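PDB 3D79: PUA domain-containing protein from Pyrococcus horikoshii, which is of unknown function but carries a PUA domain, a module found in many RNA-binding proteins, and so may itself bind RNA. Local coordinates for residues 51-54 with 55-58; 133-136 with 137-140; 148-151 with 152-155. All blocks are in the same frame, centred on the assembly; numbering follows the deposited sequence.

Interaction 1 of 3, residues 51-54 with 55-58; sequences EFDK and TTEI
A classic beta bulge marks the place where Phe52 and Asp53 together face Thr56, in the turn between strands 47-51 and 56-61. The carbonyl oxygen of Thr56 takes two backbone donors, Phe52 N at 3.0 Å and Asp53 N at 3.1 Å. The extra residue interrupts the regular pairing just as the chain rounds its corner at Phe52.

Beyond the bulge the Asp53 carboxylate organises the turn. Its CG stands between the backbone N and the carbonyl carbon (chi1 69°), which brings OD1 back over residues 55 and 56. The hydroxyl of Thr56 donates to it, OG1 to OD1 2.9 Å, on the syn side but 34° out of the carboxylate plane. From the other face comes the backbone of Thr55, its N lying 3.0 Å from Asp53 OD1 and 38° out of plane. That second bond closes an Asx turn. Thr56 N comes to Asp53 O as well, in a long bond from above the carbonyl plane. One carboxylate oxygen is thus gripped from both faces, while Asp53 OD2 receives a water at 2.6 Å. Arg70 NE supplies Thr56 OG1 with a further partner on the neighbouring strand.

This hairpin belongs to the antiparallel sheet of the pre-PUA-like region, and its corner also meets the C-terminal helix 172-177. Phe52 lies alongside Thr56, pointing the same way, with CB 4.1 Å from Ile58 CG1; the Phe52 side chain touches Lys172, Ile173 and Val176, and Ile58 also touches Ile173. On the sheet face bearing Glu51 and Glu57, Lys54 NZ forms a salt bridge with Glu51 OE2 at 2.7 Å, meeting the syn lone pair of that oxygen, whereas Glu57 turns to Arg69 on strand 64-70.

Interaction 2 of 3, residues 133-136 with 137-140; sequences VVEE and KYGR
The loop of a beta-hairpin in the PUA domain, joining strands 130-135 and 141-147, closes around the side chain of Glu135, whose carboxylate reaches Lys137, Tyr138 and Arg140. At the base of the loop, Glu135 N donates to Arg140 O at 3.1 Å in a nearly straight bond. Beside this pair, Val134 CA lies 3.4 Å from the same oxygen in a CA-H...O contact, and Val134 CG1 packs against the carbonyls of Gly139 and Arg140.

Two bends make the inward reach of Glu135 possible. With chi1 at 50° the side chain starts out close to both its own N and C, and a second bend at chi2 (79°) folds the carboxylate across the loop. OE1 receives Arg140 N at 2.9 Å, and OE2 receives Lys137 N at 3.0 Å; both donors come from above the carboxylate plane. Tyr138 N faces both oxygens and gives each a weak bond, at 3.2 Å to Glu135 OE1 and 3.3 Å to Glu135 OE2. The CB atoms of Tyr138 and Arg140 close in on OE1, which also lies near the plane of the Tyr138 ring, at its edge.

Within the loop itself, Gly139 N reaches Glu135 O only weakly, at 3.1 Å. Gly139 takes up a positive phi, 59°, a region favourable to glycine, as the chain comes back toward strand 141-147. Although it carries the opposite charge, the Arg140 guanidinium leaves the loop and pairs through NH1 with Asp86, with Ser85 as a further partner.

The negative group of Glu135 is therefore met chiefly by peptide N-H groups, a setting that would be expected to favour its ionised form and that lets one side chain satisfy amides the tight loop leaves turned inward.

Interaction 3 of 3, residues 148-151 with 152-155; sequences LMSG and KVMK
The flat groups here are peptide units, since neither 148-151 nor 152-155 carries a ring: the Ser150 carbonyl receives Met154 N at 2.9 Å with the donor tilted 17° from its plane, and the Gly151 carbonyl receives Lys155 N at 3.2 Å, tilted 25°. Met154 CG also presses on Ser150 O, at 3.2 Å, and the aliphatic start of Lys155 passes close to Gly151 O.

Both bonds belong to the first turn of helix 151-156, and Ser150 is its N-cap. A chi1 of 71° turns the serine OG toward the helix start, where it accepts Val153 N at 3.1 Å; Val153 CG2 leans on the same oxygen. The hydroxyl gives an amide of the first helical turn a side-chain acceptor.

Outside the cap, Met149 and Met154 form a hydrophobic staple, the residue before the N-cap packing on the fourth of the helix, with Met149 CB 3.9 Å from Met154 CG. Val153 crosses Met149 at about a right angle, its CG1 lying 3.9 Å from Met149 CB. Met154 CE comes within 3.4 Å of Met149 O, a buried oxygen without a polar partner. Within the PUA domain, Met154 continues onto Val163 and Ile118, Met149 rests on Ala162, and Lys155 pairs with Glu123.

Overall arrangement
All three are partly buried local contacts: Thr56 and Ile58, Val133, Val134 and Gly139, and Gly151 and Met154 are buried, while Lys54, Lys137 and Lys155 are exposed. Interaction 1 lies in the antiparallel sheet of the pre-PUA-like region, its centre 27 and 29 Å from those of interactions 2 and 3, on the opposite side of the chain's centre. The latter two share the PUA domain and adjoin strand 141-147, one before it and one after, with nearest atoms about 8 Å apart. Carboxylates draw in backbone amides in interactions 1 and 2, whereas in interaction 3 the side-chain acceptor is a hydroxyl, backed by methionine packing. Interaction 1 alone adds an internal salt bridge.

Interaction 1 of 3, residues 51-54 with 55-58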
ATOM      1  N   GLU A  51     -13.819  10.155  -6.401  1.00 21.71           N
ATOM      2  CA  GLU A  51     -14.069  10.209  -4.969  1.00 22.10           C
ATOM      3  C   GLU A  51     -14.583   8.866  -4.475  1.00 21.97           C
ATOM      4  O   GLU A  51     -15.493   8.285  -5.068  1.00 22.28           O
ATOM      5  CB  GLU A  51     -15.072  11.318  -4.627  1.00 22.02           C
ATOM      6  CG  GLU A  51     -15.338  11.458  -3.135  1.00 22.55           C
ATOM      7  CD  GLU A  51     -16.307  12.576  -2.808  1.00 23.05           C
ATOM      8  OE1 GLU A  51     -15.926  13.755  -2.947  1.00 24.58           O
ATOM      9  OE2 GLU A  51     -17.447  12.270  -2.398  1.00 25.69           O
ATOM     10  N   PHE A  52     -13.983   8.367  -3.396  1.00 21.93           N
ATOM     11  CA  PHE A  52     -14.566   7.246  -2.671  1.00 21.90           C
ATOM     12  C   PHE A  52     -15.441   7.787  -1.538  1.00 22.07           C
ATOM     13  O   PHE A  52     -16.617   7.446  -1.445  1.00 22.18           O
ATOM     14  CB  PHE A  52     -13.500   6.297  -2.121  1.00 21.69           C
ATOM     15  CG  PHE A  52     -14.066   5.218  -1.242  1.00 21.10           C
ATOM     16  CD1 PHE A  52     -14.686   4.103  -1.802  1.00 21.07           C
ATOM     17  CD2 PHE A  52     -14.008   5.329   0.146  1.00 21.59           C
ATOM     18  CE1 PHE A  52     -15.229   3.110  -0.994  1.00 20.97           C
ATOM     19  CE2 PHE A  52     -14.555   4.347   0.960  1.00 21.39           C
ATOM     20  CZ  PHE A  52     -15.160   3.235   0.389  1.00 20.92           C
ATOM     21  N   ASP A  53     -14.849   8.605  -0.673  1.00 22.44           N
ATOM     22  CA  ASP A  53     -15.610   9.348   0.342  1.00 22.87           C
ATOM     23  C   ASP A  53     -14.979  10.713   0.603  1.00 22.97           C
ATOM     24  O   ASP A  53     -14.118  11.152  -0.157  1.00 23.05           O
ATOM     25  CB  ASP A  53     -15.824   8.526   1.628  1.00 23.05           C
ATOM     26  CG  ASP A  53     -14.549   8.301   2.428  1.00 23.47           C
ATOM     27  OD1 ASP A  53     -13.557   9.049   2.277  1.00 23.68           O
ATOM     28  OD2 ASP A  53     -14.556   7.361   3.247  1.00 24.96           O
ATOM     29  N   LYS A  54     -15.397  11.386   1.674  1.00 23.18           N
ATOM     30  CA  LYS A  54     -14.996  12.779   1.886  1.00 23.15           C
ATOM     31  C   LYS A  54     -13.554  12.977   2.361  1.00 23.21           C
ATOM     32  O   LYS A  54     -13.058  14.109   2.390  1.00 23.31           O
ATOM     33  CB  LYS A  54     -15.989  13.501   2.811  1.00 23.21           C
ATOM     34  CG  LYS A  54     -17.433  13.472   2.311  1.00 23.94           C
ATOM     35  CD  LYS A  54     -17.555  13.953   0.877  1.00 25.33           C
ATOM     36  CE  LYS A  54     -18.948  13.694   0.332  1.00 26.24           C
ATOM     37  NZ  LYS A  54     -19.043  14.046  -1.117  1.00 26.95           N
ATOM     38  N   THR A  55     -12.883  11.889   2.730  1.00 23.12           N
ATOM     39  CA  THR A  55     -11.475  11.970   3.090  1.00 23.17           C
ATOM     40  C   THR A  55     -10.593  11.118   2.164  1.00 22.41           C
ATOM     41  O   THR A  55      -9.369  11.117   2.305  1.00 22.76           O
ATOM     42  CB  THR A  55     -11.218  11.579   4.572  1.00 23.28           C
ATOM     43  OG1 THR A  55     -11.534  10.196   4.775  1.00 24.39           O
ATOM     44  CG2 THR A  55     -12.052  12.440   5.522  1.00 23.86           C
ATOM     45  N   THR A  56     -11.217  10.425   1.213  1.00 21.64           N
ATOM     46  CA  THR A  56     -10.526   9.391   0.429  1.00 21.00           C
ATOM     47  C   THR A  56     -10.803   9.486  -1.064  1.00 20.46           C
ATOM     48  O   THR A  56     -11.955   9.468  -1.495  1.00 20.58           O
ATOM     49  CB  THR A  56     -10.922   7.978   0.907  1.00 21.04           C
ATOM     50  OG1 THR A  56     -10.836   7.911   2.335  1.00 21.70           O
ATOM     51  CG2 THR A  56     -10.004   6.915   0.293  1.00 20.70           C
ATOM     52  N   GLU A  57      -9.732   9.564  -1.851  1.00 20.01           N
ATOM     53  CA  GLU A  57      -9.847   9.576  -3.305  1.00 19.43           C
ATOM     54  C   GLU A  57      -9.161   8.353  -3.900  1.00 18.70           C
ATOM     55  O   GLU A  57      -8.253   7.790  -3.292  1.00 18.66           O
ATOM     56  CB  GLU A  57      -9.215  10.838  -3.886  1.00 19.71           C
ATOM     57  CG  GLU A  57      -9.939  12.136  -3.554  1.00 21.05           C
ATOM     58  CD  GLU A  57      -9.041  13.337  -3.761  1.00 22.79           C
ATOM     59  OE1 GLU A  57      -8.027  13.450  -3.034  1.00 25.06           O
ATOM     60  OE2 GLU A  57      -9.340  14.156  -4.651  1.00 23.56           O
ATOM     61  N   ILE A  58      -9.615   7.963  -5.089  1.00 18.10           N
ATOM     62  CA  ILE A  58      -9.004   6.893  -5.876  1.00 17.51           C
ATOM     63  C   ILE A  58      -8.337   7.524  -7.099  1.00 17.12           C
ATOM     64  O   ILE A  58      -8.964   8.283  -7.836  1.00 17.08           O
ATOM     65  CB  ILE A  58     -10.065   5.836  -6.312  1.00 17.35           C
ATOM     66  CG1 ILE A  58     -10.821   5.265  -5.096  1.00 18.84           C
ATOM     67  CG2 ILE A  58      -9.446   4.718  -7.192  1.00 17.79           C
ATOM     68  CD1 ILE A  58      -9.948   4.599  -4.033  1.00 20.30           C
TER
HETATM   69  O   HOH W   1     -12.691   5.709   4.099  1.00 32.22           O

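Interaction 2 of 3, residues 133-136 with 137-140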
ATOM      1  N   VAL A 133       1.037  -4.720   3.598  1.00 12.51           N
ATOM      2  CA  VAL A 133       1.079  -5.951   4.371  1.00 12.76           C
ATOM      3  C   VAL A 133       0.874  -7.113   3.410  1.00 13.24           C
ATOM      4  O   VAL A 133      -0.082  -7.114   2.642  1.00 13.23           O
ATOM      5  CB  VAL A 133      -0.028  -5.970   5.450  1.00 13.12           C
ATOM      6  CG1 VAL A 133       0.091  -7.220   6.324  1.00 12.98           C
ATOM      7  CG2 VAL A 133       0.034  -4.700   6.309  1.00 13.36           C
ATOM      8  N   VAL A 134       1.781  -8.088   3.452  1.00 14.04           N
ATOM      9  CA  VAL A 134       1.673  -9.278   2.597  1.00 14.92           C
ATOM     10  C   VAL A 134       1.846 -10.538   3.425  1.00 15.27           C
ATOM     11  O   VAL A 134       2.586 -10.529   4.408  1.00 15.14           O
ATOM     12  CB  VAL A 134       2.722  -9.284   1.449  1.00 15.28           C
ATOM     13  CG1 VAL A 134       2.294  -8.337   0.341  1.00 16.82           C
ATOM     14  CG2 VAL A 134       4.117  -8.947   1.976  1.00 15.10           C
ATOM     15  N   GLU A 135       1.182 -11.616   3.018  1.00 16.18           N
ATOM     16  CA  GLU A 135       1.338 -12.901   3.699  1.00 17.30           C
ATOM     17  C   GLU A 135       2.485 -13.697   3.081  1.00 18.43           C
ATOM     18  O   GLU A 135       2.739 -13.595   1.882  1.00 17.90           O
ATOM     19  CB  GLU A 135       0.028 -13.703   3.732  1.00 17.62           C
ATOM     20  CG  GLU A 135      -0.711 -13.859   2.405  1.00 18.50           C
ATOM     21  CD  GLU A 135      -0.125 -14.940   1.500  1.00 20.37           C
ATOM     22  OE1 GLU A 135      -0.182 -14.770   0.267  1.00 20.30           O
ATOM     23  OE2 GLU A 135       0.402 -15.950   2.019  1.00 21.84           O
ATOM     24  N   GLU A 136       3.167 -14.481   3.908  1.00 19.83           N
ATOM     25  CA  GLU A 136       4.469 -15.038   3.536  1.00 22.23           C
ATOM     26  C   GLU A 136       4.464 -16.157   2.475  1.00 22.89           C
ATOM     27  O   GLU A 136       5.518 -16.487   1.930  1.00 23.25           O
ATOM     28  CB  GLU A 136       5.267 -15.447   4.784  1.00 22.03           C
ATOM     29  CG  GLU A 136       4.701 -16.618   5.575  1.00 23.58           C
ATOM     30  CD  GLU A 136       5.572 -17.005   6.772  1.00 23.45           C
ATOM     31  OE1 GLU A 136       6.810 -16.856   6.706  1.00 25.95           O
ATOM     32  OE2 GLU A 136       5.016 -17.461   7.791  1.00 26.52           O
ATOM     33  N   LYS A 137       3.303 -16.720   2.160  1.00 24.39           N
ATOM     34  CA  LYS A 137       3.259 -17.814   1.180  1.00 25.38           C
ATOM     35  C   LYS A 137       3.229 -17.341  -0.281  1.00 25.69           C
ATOM     36  O   LYS A 137       4.240 -17.449  -0.982  1.00 25.64           O
ATOM     37  CB  LYS A 137       2.139 -18.808   1.487  1.00 25.94           C
ATOM     38  CG  LYS A 137       2.077 -19.977   0.513  1.00 27.72           C
ATOM     39  CD  LYS A 137       1.239 -21.128   1.047  1.00 29.88           C
ATOM     40  CE  LYS A 137       1.023 -22.198  -0.023  1.00 31.11           C
ATOM     41  NZ  LYS A 137       2.280 -22.601  -0.731  1.00 32.22           N
ATOM     42  N   TYR A 138       2.088 -16.824  -0.737  1.00 25.92           N
ATOM     43  CA  TYR A 138       1.960 -16.345  -2.117  1.00 26.28           C
ATOM     44  C   TYR A 138       2.377 -14.892  -2.261  1.00 25.63           C
ATOM     45  O   TYR A 138       2.383 -14.342  -3.371  1.00 25.79           O
ATOM     46  CB  TYR A 138       0.528 -16.520  -2.634  1.00 27.82           C
ATOM     47  CG  TYR A 138       0.038 -17.947  -2.629  1.00 29.79           C
ATOM     48  CD1 TYR A 138       0.265 -18.788  -3.722  1.00 31.25           C
ATOM     49  CD2 TYR A 138      -0.653 -18.458  -1.532  1.00 31.04           C
ATOM     50  CE1 TYR A 138      -0.185 -20.103  -3.717  1.00 32.43           C
ATOM     51  CE2 TYR A 138      -1.107 -19.767  -1.518  1.00 32.02           C
ATOM     52  CZ  TYR A 138      -0.870 -20.584  -2.610  1.00 31.67           C
ATOM     53  OH  TYR A 138      -1.324 -21.881  -2.592  1.00 32.37           O
ATOM     54  N   GLY A 139       2.722 -14.262  -1.140  1.00 24.39           N
ATOM     55  CA  GLY A 139       3.059 -12.851  -1.152  1.00 23.19           C
ATOM     56  C   GLY A 139       1.898 -12.028  -1.667  1.00 22.05           C
ATOM     57  O   GLY A 139       2.102 -11.019  -2.345  1.00 22.68           O
ATOM     58  N   ARG A 140       0.679 -12.472  -1.358  1.00 20.69           N
ATOM     59  CA  ARG A 140      -0.519 -11.715  -1.693  1.00 19.15           C
ATOM     60  C   ARG A 140      -0.659 -10.576  -0.695  1.00 17.96           C
ATOM     61  O   ARG A 140      -0.500 -10.787   0.506  1.00 16.96           O
ATOM     62  CB  ARG A 140      -1.785 -12.580  -1.639  1.00 19.52           C
ATOM     63  CG  ARG A 140      -1.879 -13.680  -2.688  1.00 20.94           C
ATOM     64  CD  ARG A 140      -1.599 -13.156  -4.088  1.00 23.00           C
ATOM     65  NE  ARG A 140      -2.151 -14.046  -5.111  1.00 25.36           N
ATOM     66  CZ  ARG A 140      -1.960 -13.905  -6.420  1.00 26.62           C
ATOM     67  NH1 ARG A 140      -1.215 -12.912  -6.887  1.00 26.58           N
ATOM     68  NH2 ARG A 140      -2.518 -14.766  -7.266  1.00 27.55           N
TER

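Interaction 3 of 3, residues 148-151 with 152-155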
ATOM      1  N   LEU A 148       3.630   1.900  12.839  1.00 16.25           N
ATOM      2  CA  LEU A 148       3.666   2.397  14.224  1.00 16.56           C
ATOM      3  C   LEU A 148       4.987   2.027  14.894  1.00 16.86           C
ATOM      4  O   LEU A 148       5.252   2.403  16.049  1.00 17.53           O
ATOM      5  CB  LEU A 148       2.481   1.850  15.028  1.00 16.78           C
ATOM      6  CG  LEU A 148       1.073   2.038  14.452  1.00 16.91           C
ATOM      7  CD1 LEU A 148       0.057   1.309  15.301  1.00 19.40           C
ATOM      8  CD2 LEU A 148       0.706   3.505  14.297  1.00 18.90           C
ATOM      9  N   MET A 149       5.809   1.280  14.160  1.00 17.13           N
ATOM     10  CA  MET A 149       7.154   0.896  14.571  1.00 17.21           C
ATOM     11  C   MET A 149       8.070   1.034  13.357  1.00 17.41           C
ATOM     12  O   MET A 149       7.604   0.992  12.219  1.00 17.50           O
ATOM     13  CB  MET A 149       7.183  -0.568  15.020  1.00 17.25           C
ATOM     14  CG  MET A 149       6.310  -0.919  16.216  1.00 16.71           C
ATOM     15  SD  MET A 149       6.237  -2.709  16.417  1.00 17.28           S
ATOM     16  CE  MET A 149       5.479  -2.841  18.041  1.00 17.89           C
ATOM     17  N   SER A 150       9.371   1.174  13.588  1.00 17.58           N
ATOM     18  CA  SER A 150      10.332   1.066  12.494  1.00 17.79           C
ATOM     19  C   SER A 150      10.348  -0.380  11.986  1.00 17.90           C
ATOM     20  O   SER A 150       9.914  -1.296  12.694  1.00 17.54           O
ATOM     21  CB  SER A 150      11.728   1.469  12.959  1.00 18.31           C
ATOM     22  OG  SER A 150      12.265   0.480  13.824  1.00 18.78           O
ATOM     23  N   GLY A 151      10.848  -0.584  10.769  1.00 17.63           N
ATOM     24  CA  GLY A 151      11.005  -1.930  10.214  1.00 17.97           C
ATOM     25  C   GLY A 151      11.866  -2.828  11.088  1.00 18.21           C
ATOM     26  O   GLY A 151      11.541  -3.999  11.298  1.00 18.06           O
ATOM     27  N   LYS A 152      12.967  -2.276  11.597  1.00 18.78           N
ATOM     28  CA  LYS A 152      13.849  -3.004  12.512  1.00 19.66           C
ATOM     29  C   LYS A 152      13.110  -3.454  13.769  1.00 18.97           C
ATOM     30  O   LYS A 152      13.245  -4.602  14.202  1.00 18.92           O
ATOM     31  CB  LYS A 152      15.048  -2.140  12.904  1.00 19.86           C
ATOM     32  CG  LYS A 152      16.097  -1.997  11.804  1.00 21.65           C
ATOM     33  CD  LYS A 152      17.242  -1.074  12.229  1.00 22.29           C
ATOM     34  CE  LYS A 152      18.120  -1.704  13.303  1.00 26.72           C
ATOM     35  NZ  LYS A 152      19.022  -2.767  12.765  1.00 29.59           N
ATOM     36  N   VAL A 153      12.332  -2.543  14.348  1.00 18.34           N
ATOM     37  CA  VAL A 153      11.583  -2.846  15.567  1.00 18.08           C
ATOM     38  C   VAL A 153      10.503  -3.899  15.295  1.00 17.72           C
ATOM     39  O   VAL A 153      10.280  -4.795  16.114  1.00 17.80           O
ATOM     40  CB  VAL A 153      11.028  -1.557  16.232  1.00 18.20           C
ATOM     41  CG1 VAL A 153      10.022  -1.889  17.327  1.00 17.79           C
ATOM     42  CG2 VAL A 153      12.180  -0.733  16.804  1.00 18.76           C
ATOM     43  N   MET A 154       9.867  -3.815  14.123  1.00 17.20           N
ATOM     44  CA  MET A 154       8.889  -4.822  13.698  1.00 16.74           C
ATOM     45  C   MET A 154       9.471  -6.236  13.675  1.00 17.03           C
ATOM     46  O   MET A 154       8.780  -7.195  14.017  1.00 17.03           O
ATOM     47  CB  MET A 154       8.323  -4.495  12.312  1.00 16.90           C
ATOM     48  CG  MET A 154       7.428  -3.276  12.249  1.00 16.55           C
ATOM     49  SD  MET A 154       6.663  -3.187  10.615  1.00 16.67           S
ATOM     50  CE  MET A 154       5.945  -1.541  10.661  1.00 15.45           C
ATOM     51  N   LYS A 155      10.731  -6.358  13.258  1.00 16.82           N
ATOM     52  CA  LYS A 155      11.406  -7.654  13.198  1.00 17.47           C
ATOM     53  C   LYS A 155      11.853  -8.175  14.568  1.00 17.55           C
ATOM     54  O   LYS A 155      11.937  -9.386  14.780  1.00 17.83           O
ATOM     55  CB  LYS A 155      12.604  -7.580  12.244  1.00 17.35           C
ATOM     56  CG  LYS A 155      12.199  -7.408  10.782  1.00 17.27           C
ATOM     57  CD  LYS A 155      13.403  -7.104   9.889  1.00 18.07           C
ATOM     58  CE  LYS A 155      14.275  -8.333   9.692  1.00 20.02           C
ATOM     59  NZ  LYS A 155      15.547  -7.993   8.985  1.00 20.65           N
TER